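Local coordinates for regulatory protein (Pseudomonas aeruginosa, PDB 5J2Y) that binds promoter DNA through a helix-turn-helix domain and represses virulence genes in the quorum-sensing circuit, at residues 18-23 against 43-48; 25-30 against 36-41; 10-15 against 53-58. All blocks are in the same frame, centred on the assembly; numbering follows the deposited sequence.

Contact 1 (18-23 against 43-48); sequences ATRTAR and RFENGE. With nucleotides of chain C; nucleotides of chain F.
Arg20 on helix 9-22 and Glu45 on helix 38-45 form a buried salt bridge inside a helix-turn-helix DNA-binding domain, tying the first helix of the chain to the end of the recognition helix. The grip is side-on and two-pronged. Arg20 NE gives its hydrogen to Glu45 OE2 at 2.7 Å. Arg20 NH2 gives one to Glu45 OE1 at 2.8 Å. Guanidinium and carboxylate lie nearly in one plane, 6° apart. OE1 uses its syn lone pair; OE2 is also met on the syn side, with the donor tilted a little out of the carboxylate plane. The Arg20 chain runs out straight as far as CD, and the bend at chi3 (88°) then carries NE round to the glutamate.

Further polar partners fix both ends of the pair. Glu45 OE2 also accepts from Trp31 NE1 and Glu45 OE1 from Gln27 NE2, while Arg20 NH1 bonds to Glu25 O and forms a salt bridge with a DNA phosphate. With so many donors around it, the carboxylate is probably held in its charged form.

The backbone of helix 38-45 ends in a Schellman motif: Glu48 N reaches Arg43 O and Gly47 N reaches Phe44 O, with Gly47 at positive phi as the C-prime residue.

On the DNA side, Arg43 reads a guanine in the major groove. One face of its guanidinium lies against the base of DT9 of chain C, which is offset toward the rim of the group. The edge is presented to DG10 of chain C, where Arg43 NH1 bonds O6 at 2.8 Å and Arg43 NH2 bonds N7 at 3.0 Å.

Contact 2 (25-30 against 36-41); sequences ESQETF and ISQSCG. With nucleotides of chain C; nucleotides of chain F.
Gln38 and Gln27 meet amide to amide: Gln38 NE2 donates to Gln27 OE1 at 2.8 Å. The donor sits nearly in line with the Gln27 C=O bond (174°). The two amide planes are only 11° apart. The same Gln38 amide reads an adenine. Its NE2 also donates to N7 of DA8 of chain C at 3.0 Å, and its OE1 accepts from N6 of that base at 2.9 Å. Both hydrogens of Gln38 NE2 are therefore spoken for, and the amide is fixed in its flip and rotation. The Gln38 chain turns at chi2 (-90°), which brings its amide across to that of Gln27.

Gln27 is held in turn by the DNA backbone. Its NE2 donates to OP2 of DA8 of chain C, while its backbone N donates to OP2 of DT7 of chain C at 2.9 Å, at the start of helix 27-32.

Beside this pair, an ordered water, modelled close to Glu28 OE1, links it to the backbone N of Gln38. At the N-cap of helix 38-45, Ser37 OG weakly accepts from Cys40 N, a capping bond, and donates to OP2 of DT17 of chain F at 2.8 Å.

A glutamine pair bridging adenine and phosphate recalls the lambda and 434 repressors, and is consistent with a helix-turn-helix whose recognition helix begins at Gln38.

Contact 3 (10-15 against 53-58); sequences QNMAFR and PIYLLL
Helices 9-22 and 52-62 pass with their backbones nearest at Met12 and Tyr55, whose CA atoms are 6.8 Å apart. This is helix-to-helix packing in the hydrophobic core of the all-helical helix-turn-helix domain, and the contact between these segments is apolar.

Met12, present as selenomethionine, does most of the work. Its CB bond points toward helix 52-62, and chi1 (174°), with CG opposite the backbone N, carries CG on to Leu58 CB. The bend at chi2 then sets where SE goes, 4.2 Å from Leu58 CB. Met12 CB lies at the edge of the Tyr55 ring, in its plane, with Met12 CB to Tyr55 CD1 at 3.7 Å; Met12 CG is 3.9 Å from the same Tyr55 CD1. The modelled separation of the CE methyl from the ring is too short to be real, so the exact placing of that methyl is doubtful.

Tyr55 leaves its helix to one side, and the CD1 and CE1 side of the ring takes up the methionine; the Tyr55 side chain also touches Gln8 and Pro9. The CB of Leu58 is directed at helix 9-22, and the side chain also touches Ala16. Leu50, His59 and Ile62 touch Met12 too, so this residue is wrapped by helix 52-62 and by the loop before it.

Met12 and Leu58 lie alongside, running opposite ways, the closest approach being Met12 CG to Leu58 CB at 3.8 Å, with Leu58 CD1 at 4.0 Å from the same CG.

All three contacts belong to one small helical bundle. Along the chain they nest: contact 2 lies within the span of contact 1, and contact 1 within that of contact 3. Contacts 1 and 2 share helix 38-45, contacts 1 and 3 share helix 9-22, and each of these pairs has centres about 9 Å apart; contacts 2 and 3 are about 14 Å apart, on opposite sides of the chain's centre. Contact 1 is thus close to both, packing Arg20 on Gln27 and Phe30 of contact 2, while contacts 2 and 3 still touch through Ile36 and Ile54. Contact 3 supplies apolar packing; contacts 1 and 2 set the recognition helix and its preceding helix against the DNA.

Contact 1 (18-23 against 43-48)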
loop_
_atom_site.group_PDB
_atom_site.type_symbol
_atom_site.label_atom_id
_atom_site.label_comp_id
_atom_site.label_asym_id
_atom_site.label_seq_id
_atom_site.Cartn_x
_atom_site.Cartn_y
_atom_site.Cartn_z
ATOM N N ALA A 18 -5.777 7.155 1.436
ATOM C CA ALA A 18 -7.210 7.295 1.723
ATOM C C ALA A 18 -7.856 5.995 2.204
ATOM O O ALA A 18 -8.723 6.010 3.059
ATOM C CB ALA A 18 -7.927 7.798 0.486
ATOM N N THR A 19 -7.463 4.865 1.622
ATOM C CA THR A 19 -7.983 3.559 2.050
ATOM C C THR A 19 -7.606 3.333 3.505
ATOM O O THR A 19 -8.454 3.097 4.358
ATOM C CB THR A 19 -7.373 2.419 1.208
ATOM O OG1 THR A 19 -7.645 2.645 -0.176
ATOM C CG2 THR A 19 -7.935 1.061 1.613
ATOM N N ARG A 20 -6.309 3.434 3.750
ATOM C CA ARG A 20 -5.676 3.197 5.064
ATOM C C ARG A 20 -6.301 4.060 6.138
ATOM O O ARG A 20 -6.631 3.575 7.203
ATOM C CB ARG A 20 -4.156 3.503 4.955
ATOM C CG ARG A 20 -3.414 3.699 6.263
ATOM C CD ARG A 20 -1.927 3.968 6.059
ATOM N NE ARG A 20 -1.541 5.370 5.869
ATOM C CZ ARG A 20 -1.616 6.340 6.810
ATOM N NH1 ARG A 20 -2.168 6.115 7.993
ATOM N NH2 ARG A 20 -1.150 7.566 6.560
ATOM N N THR A 21 -6.382 5.358 5.859
ATOM C CA THR A 21 -7.070 6.351 6.707
ATOM C C THR A 21 -8.509 5.914 7.022
ATOM O O THR A 21 -8.928 5.865 8.182
ATOM C CB THR A 21 -7.020 7.715 5.989
ATOM O OG1 THR A 21 -5.670 8.192 5.990
ATOM C CG2 THR A 21 -7.920 8.776 6.625
ATOM N N ALA A 22 -9.243 5.546 5.980
ATOM C CA ALA A 22 -10.628 5.110 6.144
ATOM C C ALA A 22 -10.757 3.867 6.975
ATOM O O ALA A 22 -11.797 3.654 7.575
ATOM C CB ALA A 22 -11.301 4.900 4.787
ATOM N N ARG A 23 -9.715 3.034 7.012
ATOM C CA ARG A 23 -9.730 1.816 7.839
ATOM C C ARG A 23 -9.098 2.050 9.205
ATOM O O ARG A 23 -8.978 1.117 10.025
ATOM C CB ARG A 23 -9.022 0.686 7.116
ATOM C CG ARG A 23 -9.717 0.303 5.832
ATOM C CD ARG A 23 -8.794 -0.557 5.014
ATOM N NE ARG A 23 -8.559 -1.800 5.734
ATOM C CZ ARG A 23 -7.627 -2.667 5.413
ATOM N NH1 ARG A 23 -7.498 -3.775 6.124
ATOM N NH2 ARG A 23 -6.822 -2.390 4.399
ATOM N N ARG A 43 7.138 8.224 2.736
ATOM C CA ARG A 43 7.659 8.921 1.551
ATOM C C ARG A 43 6.763 8.691 0.332
ATOM O O ARG A 43 6.526 9.624 -0.430
ATOM C CB ARG A 43 9.081 8.526 1.286
ATOM C CG ARG A 43 10.012 8.925 2.427
ATOM C CD ARG A 43 11.498 8.672 2.136
ATOM N NE ARG A 43 12.351 9.819 2.525
ATOM C CZ ARG A 43 13.275 9.821 3.487
ATOM N NH1 ARG A 43 13.522 8.736 4.207
ATOM N NH2 ARG A 43 13.984 10.921 3.725
ATOM N N PHE A 44 6.196 7.490 0.174
ATOM C CA PHE A 44 5.258 7.244 -0.968
ATOM C C PHE A 44 3.975 8.095 -0.880
ATOM O O PHE A 44 3.540 8.675 -1.837
ATOM C CB PHE A 44 4.851 5.759 -1.044
ATOM C CG PHE A 44 5.979 4.818 -1.392
ATOM C CD1 PHE A 44 7.040 5.218 -2.185
ATOM C CD2 PHE A 44 5.915 3.505 -1.007
ATOM C CE1 PHE A 44 8.040 4.328 -2.536
ATOM C CE2 PHE A 44 6.882 2.589 -1.390
ATOM C CZ PHE A 44 7.962 3.000 -2.143
ATOM N N GLU A 45 3.372 8.120 0.295
ATOM C CA GLU A 45 2.146 8.883 0.553
ATOM C C GLU A 45 2.304 10.405 0.373
ATOM O O GLU A 45 1.311 11.124 0.336
ATOM C CB GLU A 45 1.633 8.609 1.959
ATOM C CG GLU A 45 1.041 7.251 2.142
ATOM C CD GLU A 45 0.521 6.985 3.538
ATOM O OE1 GLU A 45 0.445 7.950 4.339
ATOM O OE2 GLU A 45 0.180 5.807 3.828
ATOM N N ASN A 46 3.546 10.864 0.301
ATOM C CA ASN A 46 3.873 12.255 0.104
ATOM C C ASN A 46 4.566 12.498 -1.215
ATOM O O ASN A 46 5.221 13.521 -1.411
ATOM C CB ASN A 46 4.701 12.751 1.290
ATOM C CG ASN A 46 3.831 13.038 2.494
ATOM O OD1 ASN A 46 3.211 14.087 2.556
ATOM N ND2 ASN A 46 3.727 12.088 3.420
ATOM N N GLY A 47 4.418 11.536 -2.125
ATOM C CA GLY A 47 4.713 11.743 -3.532
ATOM C C GLY A 47 6.099 11.402 -3.997
ATOM O O GLY A 47 6.511 11.859 -5.051
ATOM N N GLU A 48 6.836 10.598 -3.233
ATOM C CA GLU A 48 8.061 10.017 -3.776
ATOM C C GLU A 48 7.649 9.054 -4.913
ATOM O O GLU A 48 6.541 8.478 -4.914
ATOM C CB GLU A 48 8.852 9.294 -2.688
ATOM C CG GLU A 48 10.235 8.772 -3.085
ATOM C CD GLU A 48 10.733 7.632 -2.188
ATOM O OE1 GLU A 48 9.883 6.883 -1.663
ATOM O OE2 GLU A 48 11.974 7.451 -2.023
ATOM P P DG C 10 15.705 16.123 5.704
ATOM O OP1 DG C 10 15.469 17.566 5.593
ATOM O OP2 DG C 10 15.543 15.282 4.490
ATOM O "O5'" DG C 10 17.160 15.838 6.279
ATOM C "C5'" DG C 10 17.434 15.957 7.683
ATOM C "C4'" DG C 10 18.619 15.108 8.082
ATOM O "O4'" DG C 10 18.182 13.763 8.389
ATOM C "C3'" DG C 10 19.741 14.959 7.054
ATOM O "O3'" DG C 10 20.951 14.892 7.815
ATOM C "C2'" DG C 10 19.428 13.632 6.387
ATOM C "C1'" DG C 10 18.793 12.825 7.515
ATOM N N9 DG C 10 17.753 11.902 7.077
ATOM C C8 DG C 10 16.736 12.171 6.194
ATOM N N7 DG C 10 15.940 11.154 6.009
ATOM C C5 DG C 10 16.459 10.157 6.821
ATOM C C6 DG C 10 16.018 8.825 7.040
ATOM O O6 DG C 10 15.049 8.240 6.540
ATOM N N1 DG C 10 16.830 8.162 7.952
ATOM C C2 DG C 10 17.938 8.702 8.560
ATOM N N2 DG C 10 18.598 7.902 9.405
ATOM N N3 DG C 10 18.358 9.939 8.364
ATOM C C4 DG C 10 17.574 10.607 7.494
ATOM P P DT F 16 12.230 2.305 -2.591
ATOM O OP1 DT F 16 11.298 1.199 -2.916
ATOM O OP2 DT F 16 11.718 3.696 -2.454
ATOM O "O5'" DT F 16 13.048 1.838 -1.308
ATOM C "C5'" DT F 16 13.857 0.650 -1.427
ATOM C "C4'" DT F 16 14.430 0.243 -0.089
ATOM O "O4'" DT F 16 15.567 1.079 0.232
ATOM C "C3'" DT F 16 13.459 0.349 1.087
ATOM O "O3'" DT F 16 13.456 -0.890 1.810
ATOM C "C2'" DT F 16 13.945 1.566 1.861
ATOM C "C1'" DT F 16 15.421 1.664 1.513
ATOM N N1 DT F 16 15.969 3.030 1.433
ATOM C C2 DT F 16 17.212 3.280 1.979
ATOM O O2 DT F 16 17.862 2.435 2.579
ATOM N N3 DT F 16 17.663 4.566 1.810
ATOM C C4 DT F 16 17.009 5.602 1.169
ATOM O O4 DT F 16 17.528 6.713 1.120
ATOM C C5 DT F 16 15.719 5.262 0.603
ATOM C C7 DT F 16 14.939 6.320 -0.109
ATOM C C6 DT F 16 15.267 4.013 0.772
ATOM P P DT C 9 9.185 15.807 6.184
ATOM O OP1 DT C 9 9.188 17.287 6.285
ATOM O OP2 DT C 9 8.726 15.165 4.932
ATOM O "O5'" DT C 9 10.654 15.307 6.536
ATOM C "C5'" DT C 9 11.271 15.720 7.764
ATOM C "C4'" DT C 9 12.658 15.134 7.888
ATOM O "O4'" DT C 9 12.581 13.795 8.426
ATOM C "C3'" DT C 9 13.463 15.034 6.588
ATOM O "O3'" DT C 9 14.765 15.555 6.869
ATOM C "C2'" DT C 9 13.511 13.539 6.304
ATOM C "C1'" DT C 9 13.477 12.963 7.707
ATOM N N1 DT C 9 12.999 11.581 7.830
ATOM C C2 DT C 9 13.630 10.778 8.748
ATOM O O2 DT C 9 14.562 11.159 9.431
ATOM N N3 DT C 9 13.134 9.501 8.831
ATOM C C4 DT C 9 12.075 8.973 8.123
ATOM O O4 DT C 9 11.728 7.814 8.322
ATOM C C5 DT C 9 11.452 9.873 7.181
ATOM C C7 DT C 9 10.308 9.381 6.355
ATOM C C6 DT C 9 11.944 11.116 7.078
#

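Contact 2 (25-30 against 36-41)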
loop_
_atom_site.group_PDB
_atom_site.type_symbol
_atom_site.label_atom_id
_atom_site.label_comp_id
_atom_site.label_asym_id
_atom_site.label_seq_id
_atom_site.Cartn_x
_atom_site.Cartn_y
_atom_site.Cartn_z
ATOM N N GLU A 25 -5.992 2.694 9.969
ATOM C CA GLU A 25 -4.750 1.916 10.136
ATOM C C GLU A 25 -3.510 2.806 10.126
ATOM O O GLU A 25 -3.411 3.746 9.338
ATOM C CB GLU A 25 -4.616 0.842 9.054
ATOM C CG GLU A 25 -5.692 -0.219 9.093
ATOM C CD GLU A 25 -5.502 -1.301 8.042
ATOM O OE1 GLU A 25 -4.698 -1.117 7.096
ATOM O OE2 GLU A 25 -6.184 -2.347 8.140
ATOM N N SER A 26 -2.556 2.496 10.987
ATOM C CA SER A 26 -1.283 3.148 10.915
ATOM C C SER A 26 -0.542 2.813 9.579
ATOM O O SER A 26 -0.799 1.798 8.936
ATOM C CB SER A 26 -0.417 2.722 12.101
ATOM O OG SER A 26 -0.142 1.328 12.046
ATOM N N GLN A 27 0.417 3.657 9.216
ATOM C CA GLN A 27 1.344 3.367 8.140
ATOM C C GLN A 27 2.051 2.033 8.363
ATOM O O GLN A 27 2.168 1.255 7.448
ATOM C CB GLN A 27 2.390 4.480 8.014
ATOM C CG GLN A 27 1.809 5.772 7.479
ATOM C CD GLN A 27 2.862 6.843 7.379
ATOM O OE1 GLN A 27 3.926 6.720 7.965
ATOM N NE2 GLN A 27 2.577 7.887 6.610
ATOM N N GLU A 28 2.486 1.770 9.588
ATOM C CA GLU A 28 3.189 0.519 9.897
ATOM C C GLU A 28 2.302 -0.653 9.564
ATOM O O GLU A 28 2.750 -1.613 8.929
ATOM C CB GLU A 28 3.567 0.472 11.385
ATOM C CG GLU A 28 4.221 -0.822 11.923
ATOM C CD GLU A 28 5.449 -1.306 11.147
ATOM O OE1 GLU A 28 6.215 -0.460 10.629
ATOM O OE2 GLU A 28 5.654 -2.549 11.074
ATOM N N THR A 29 1.040 -0.566 10.010
ATOM C CA THR A 29 0.103 -1.678 9.892
ATOM C C THR A 29 -0.162 -1.911 8.401
ATOM O O THR A 29 -0.032 -2.993 7.897
ATOM C CB THR A 29 -1.223 -1.384 10.656
ATOM O OG1 THR A 29 -0.992 -1.342 12.078
ATOM C CG2 THR A 29 -2.240 -2.443 10.400
ATOM N N PHE A 30 -0.465 -0.842 7.695
ATOM C CA PHE A 30 -0.870 -0.928 6.307
ATOM C C PHE A 30 0.287 -1.334 5.381
ATOM O O PHE A 30 0.194 -2.315 4.605
ATOM C CB PHE A 30 -1.433 0.412 5.893
ATOM C CG PHE A 30 -1.902 0.451 4.465
ATOM C CD1 PHE A 30 -3.174 0.005 4.113
ATOM C CD2 PHE A 30 -1.098 0.953 3.504
ATOM C CE1 PHE A 30 -3.609 0.070 2.820
ATOM C CE2 PHE A 30 -1.513 1.011 2.212
ATOM C CZ PHE A 30 -2.762 0.556 1.851
ATOM N N ILE A 36 6.772 -3.437 3.254
ATOM C CA ILE A 36 7.243 -2.092 3.046
ATOM C C ILE A 36 7.291 -1.404 4.414
ATOM O O ILE A 36 6.337 -1.434 5.177
ATOM C CB ILE A 36 6.306 -1.359 2.076
ATOM C CG1 ILE A 36 6.441 -1.963 0.687
ATOM C CG2 ILE A 36 6.639 0.127 1.961
ATOM C CD1 ILE A 36 5.313 -1.567 -0.265
ATOM N N SER A 37 8.400 -0.756 4.702
ATOM C CA SER A 37 8.592 -0.114 5.970
ATOM C C SER A 37 7.727 1.161 6.105
ATOM O O SER A 37 7.298 1.780 5.113
ATOM C CB SER A 37 10.042 0.267 6.098
ATOM O OG SER A 37 10.365 1.286 5.127
ATOM N N GLN A 38 7.504 1.532 7.351
ATOM C CA GLN A 38 6.773 2.732 7.692
ATOM C C GLN A 38 7.345 3.972 7.003
ATOM O O GLN A 38 6.617 4.654 6.321
ATOM C CB GLN A 38 6.729 2.901 9.200
ATOM C CG GLN A 38 5.973 4.158 9.601
ATOM C CD GLN A 38 6.890 5.363 9.692
ATOM O OE1 GLN A 38 7.944 5.299 10.358
ATOM N NE2 GLN A 38 6.493 6.481 9.067
ATOM N N SER A 39 8.653 4.200 7.081
ATOM C CA SER A 39 9.258 5.416 6.448
ATOM C C SER A 39 8.998 5.442 5.016
ATOM O O SER A 39 8.754 6.467 4.449
ATOM C CB SER A 39 10.792 5.483 6.529
ATOM O OG SER A 39 11.265 4.598 7.494
ATOM N N CYS A 40 9.139 4.296 4.410
ATOM C CA CYS A 40 8.978 4.189 2.990
ATOM C C CYS A 40 7.523 4.462 2.636
ATOM O O CYS A 40 7.224 5.168 1.691
ATOM C CB CYS A 40 9.442 2.808 2.584
ATOM S SG CYS A 40 9.541 2.635 0.828
ATOM N N GLY A 41 6.608 3.939 3.438
ATOM C CA GLY A 41 5.230 4.248 3.246
ATOM C C GLY A 41 5.017 5.750 3.339
ATOM O O GLY A 41 4.250 6.322 2.553
ATOM P P DT C 7 0.174 7.351 11.013
ATOM O OP1 DT C 7 -1.030 7.740 10.239
ATOM O OP2 DT C 7 0.742 5.978 10.851
ATOM O "O5'" DT C 7 1.312 8.418 10.757
ATOM C "C5'" DT C 7 1.029 9.815 10.819
ATOM C "C4'" DT C 7 2.279 10.613 10.525
ATOM O "O4'" DT C 7 3.294 10.343 11.518
ATOM C "C3'" DT C 7 2.941 10.361 9.170
ATOM O "O3'" DT C 7 3.134 11.661 8.623
ATOM C "C2'" DT C 7 4.264 9.697 9.519
ATOM C "C1'" DT C 7 4.557 10.289 10.874
ATOM N N1 DT C 7 5.459 9.509 11.737
ATOM C C2 DT C 7 6.533 10.161 12.284
ATOM O O2 DT C 7 6.811 11.318 12.020
ATOM N N3 DT C 7 7.290 9.401 13.138
ATOM C C4 DT C 7 7.077 8.082 13.491
ATOM O O4 DT C 7 7.842 7.524 14.272
ATOM C C5 DT C 7 5.921 7.464 12.892
ATOM C C7 DT C 7 5.617 6.035 13.208
ATOM C C6 DT C 7 5.167 8.204 12.071
ATOM P P DA C 8 3.721 11.852 7.166
ATOM O OP1 DA C 8 2.881 12.849 6.485
ATOM O OP2 DA C 8 3.930 10.519 6.560
ATOM O "O5'" DA C 8 5.162 12.481 7.434
ATOM C "C5'" DA C 8 5.359 13.370 8.532
ATOM C "C4'" DA C 8 6.755 13.949 8.555
ATOM O "O4'" DA C 8 7.595 13.149 9.410
ATOM C "C3'" DA C 8 7.504 14.049 7.234
ATOM O "O3'" DA C 8 8.304 15.226 7.397
ATOM C "C2'" DA C 8 8.315 12.760 7.198
ATOM C "C1'" DA C 8 8.645 12.539 8.670
ATOM N N9 DA C 8 8.707 11.154 9.106
ATOM C C8 DA C 8 7.835 10.136 8.814
ATOM N N7 DA C 8 8.110 9.013 9.431
ATOM C C5 DA C 8 9.223 9.321 10.201
ATOM C C6 DA C 8 9.997 8.560 11.088
ATOM N N6 DA C 8 9.759 7.276 11.366
ATOM N N1 DA C 8 11.043 9.167 11.686
ATOM C C2 DA C 8 11.282 10.451 11.411
ATOM N N3 DA C 8 10.623 11.274 10.600
ATOM C C4 DA C 8 9.590 10.641 10.023
ATOM P P DT F 17 12.387 -1.148 2.994
ATOM O OP1 DT F 17 12.067 -2.592 3.010
ATOM O OP2 DT F 17 11.279 -0.157 2.857
ATOM O "O5'" DT F 17 13.277 -0.863 4.285
ATOM C "C5'" DT F 17 14.641 -1.355 4.314
ATOM C "C4'" DT F 17 15.450 -0.671 5.394
ATOM O "O4'" DT F 17 15.865 0.643 4.951
ATOM C "C3'" DT F 17 14.725 -0.462 6.731
ATOM O "O3'" DT F 17 15.600 -0.917 7.769
ATOM C "C2'" DT F 17 14.513 1.042 6.795
ATOM C "C1'" DT F 17 15.717 1.552 6.025
ATOM N N1 DT F 17 15.598 2.908 5.457
ATOM C C2 DT F 17 16.662 3.770 5.601
ATOM O O2 DT F 17 17.690 3.470 6.189
ATOM N N3 DT F 17 16.482 5.001 5.023
ATOM C C4 DT F 17 15.365 5.447 4.338
ATOM O O4 DT F 17 15.339 6.588 3.883
ATOM C C5 DT F 17 14.292 4.489 4.220
ATOM C C7 DT F 17 13.048 4.881 3.487
ATOM C C6 DT F 17 14.458 3.285 4.782
HETATM O O HOH W 1 8.407 -0.195 9.464
#

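Contact 3 (10-15 against 53-58)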
loop_
_atom_site.group_PDB
_atom_site.type_symbol
_atom_site.label_atom_id
_atom_site.label_comp_id
_atom_site.label_asym_id
_atom_site.label_seq_id
_atom_site.Cartn_x
_atom_site.Cartn_y
_atom_site.Cartn_z
ATOM N N GLN A 10 1.404 7.890 -10.244
ATOM C CA GLN A 10 1.708 9.072 -9.432
ATOM C C GLN A 10 0.655 9.320 -8.367
ATOM O O GLN A 10 0.953 9.945 -7.363
ATOM C CB GLN A 10 1.866 10.319 -10.317
ATOM C CG GLN A 10 2.873 10.158 -11.456
ATOM N N ASN A 11 -0.562 8.822 -8.577
ATOM C CA ASN A 11 -1.695 9.023 -7.643
ATOM C C ASN A 11 -2.016 7.864 -6.722
ATOM O O ASN A 11 -2.781 7.974 -5.763
ATOM C CB ASN A 11 -2.946 9.275 -8.460
ATOM C CG ASN A 11 -2.890 10.592 -9.201
ATOM O OD1 ASN A 11 -2.465 11.613 -8.648
ATOM N ND2 ASN A 11 -3.342 10.588 -10.449
HETATM N N MSE A 12 -1.442 6.733 -7.042
HETATM C CA MSE A 12 -1.826 5.507 -6.372
HETATM C C MSE A 12 -1.522 5.585 -4.882
HETATM O O MSE A 12 -2.339 5.145 -4.061
HETATM C CB MSE A 12 -1.106 4.365 -7.074
HETATM C CG MSE A 12 -1.360 3.091 -6.320
HETATM SE SE MSE A 12 -3.203 2.471 -6.665
HETATM C CE MSE A 12 -2.821 1.679 -8.399
ATOM N N ALA A 13 -0.372 6.148 -4.532
ATOM C CA ALA A 13 0.019 6.222 -3.145
ATOM C C ALA A 13 -0.974 7.045 -2.338
ATOM O O ALA A 13 -1.355 6.653 -1.230
ATOM C CB ALA A 13 1.407 6.804 -3.019
ATOM N N PHE A 14 -1.450 8.142 -2.925
ATOM C CA PHE A 14 -2.485 8.936 -2.262
ATOM C C PHE A 14 -3.789 8.162 -2.095
ATOM O O PHE A 14 -4.475 8.287 -1.070
ATOM C CB PHE A 14 -2.693 10.243 -2.991
ATOM C CG PHE A 14 -1.447 11.050 -3.100
ATOM C CD1 PHE A 14 -1.026 11.839 -2.040
ATOM C CD2 PHE A 14 -0.664 10.973 -4.219
ATOM C CE1 PHE A 14 0.114 12.609 -2.152
ATOM C CE2 PHE A 14 0.505 11.711 -4.343
ATOM C CZ PHE A 14 0.898 12.533 -3.299
ATOM N N ARG A 15 -4.126 7.351 -3.095
ATOM C CA ARG A 15 -5.326 6.531 -3.023
ATOM C C ARG A 15 -5.089 5.624 -1.828
ATOM O O ARG A 15 -5.857 5.621 -0.866
ATOM C CB ARG A 15 -5.499 5.706 -4.296
ATOM C CG ARG A 15 -6.489 6.296 -5.289
ATOM C CD ARG A 15 -7.290 5.206 -5.982
ATOM N NE ARG A 15 -8.522 4.890 -5.263
ATOM C CZ ARG A 15 -9.344 3.899 -5.590
ATOM N NH1 ARG A 15 -10.443 3.685 -4.879
ATOM N NH2 ARG A 15 -9.071 3.122 -6.629
ATOM N N PRO A 53 6.593 -2.141 -9.399
ATOM C CA PRO A 53 6.058 -3.344 -8.737
ATOM C C PRO A 53 5.143 -3.031 -7.546
ATOM O O PRO A 53 4.167 -3.734 -7.295
ATOM C CB PRO A 53 7.322 -4.062 -8.248
ATOM C CG PRO A 53 8.425 -3.534 -9.071
ATOM C CD PRO A 53 8.067 -2.116 -9.417
ATOM N N ILE A 54 5.452 -1.971 -6.811
ATOM C CA ILE A 54 4.624 -1.578 -5.655
ATOM C C ILE A 54 3.318 -1.007 -6.168
ATOM O O ILE A 54 2.263 -1.195 -5.573
ATOM C CB ILE A 54 5.312 -0.530 -4.757
ATOM C CG1 ILE A 54 6.388 -1.176 -3.904
ATOM C CG2 ILE A 54 4.351 0.049 -3.723
ATOM C CD1 ILE A 54 7.406 -2.014 -4.620
ATOM N N TYR A 55 3.389 -0.269 -7.267
ATOM C CA TYR A 55 2.166 0.209 -7.933
ATOM C C TYR A 55 1.256 -0.964 -8.290
ATOM O O TYR A 55 0.040 -0.948 -7.999
ATOM C CB TYR A 55 2.531 1.013 -9.165
ATOM C CG TYR A 55 1.372 1.319 -10.070
ATOM C CD1 TYR A 55 0.379 2.223 -9.691
ATOM C CD2 TYR A 55 1.288 0.761 -11.326
ATOM C CE1 TYR A 55 -0.681 2.502 -10.536
ATOM C CE2 TYR A 55 0.238 1.029 -12.187
ATOM C CZ TYR A 55 -0.748 1.885 -11.793
ATOM O OH TYR A 55 -1.788 2.177 -12.653
ATOM N N LEU A 56 1.840 -2.014 -8.878
ATOM C CA LEU A 56 1.037 -3.183 -9.265
ATOM C C LEU A 56 0.351 -3.763 -8.025
ATOM O O LEU A 56 -0.855 -4.050 -8.042
ATOM C CB LEU A 56 1.914 -4.267 -9.918
ATOM C CG LEU A 56 2.570 -3.953 -11.240
ATOM C CD1 LEU A 56 3.325 -5.175 -11.687
ATOM C CD2 LEU A 56 1.553 -3.593 -12.286
ATOM N N LEU A 57 1.115 -3.968 -6.944
ATOM C CA LEU A 57 0.539 -4.592 -5.768
ATOM C C LEU A 57 -0.562 -3.754 -5.169
ATOM O O LEU A 57 -1.561 -4.300 -4.704
ATOM C CB LEU A 57 1.565 -4.804 -4.671
ATOM C CG LEU A 57 2.347 -6.078 -4.662
ATOM C CD1 LEU A 57 3.492 -5.893 -3.701
ATOM C CD2 LEU A 57 1.484 -7.248 -4.243
ATOM N N LEU A 58 -0.343 -2.442 -5.078
ATOM C CA LEU A 58 -1.367 -1.578 -4.501
ATOM C C LEU A 58 -2.629 -1.629 -5.343
ATOM O O LEU A 58 -3.729 -1.745 -4.798
ATOM C CB LEU A 58 -0.908 -0.130 -4.371
ATOM C CG LEU A 58 0.124 0.051 -3.266
ATOM C CD1 LEU A 58 0.832 1.351 -3.477
ATOM C CD2 LEU A 58 -0.546 -0.002 -1.895
#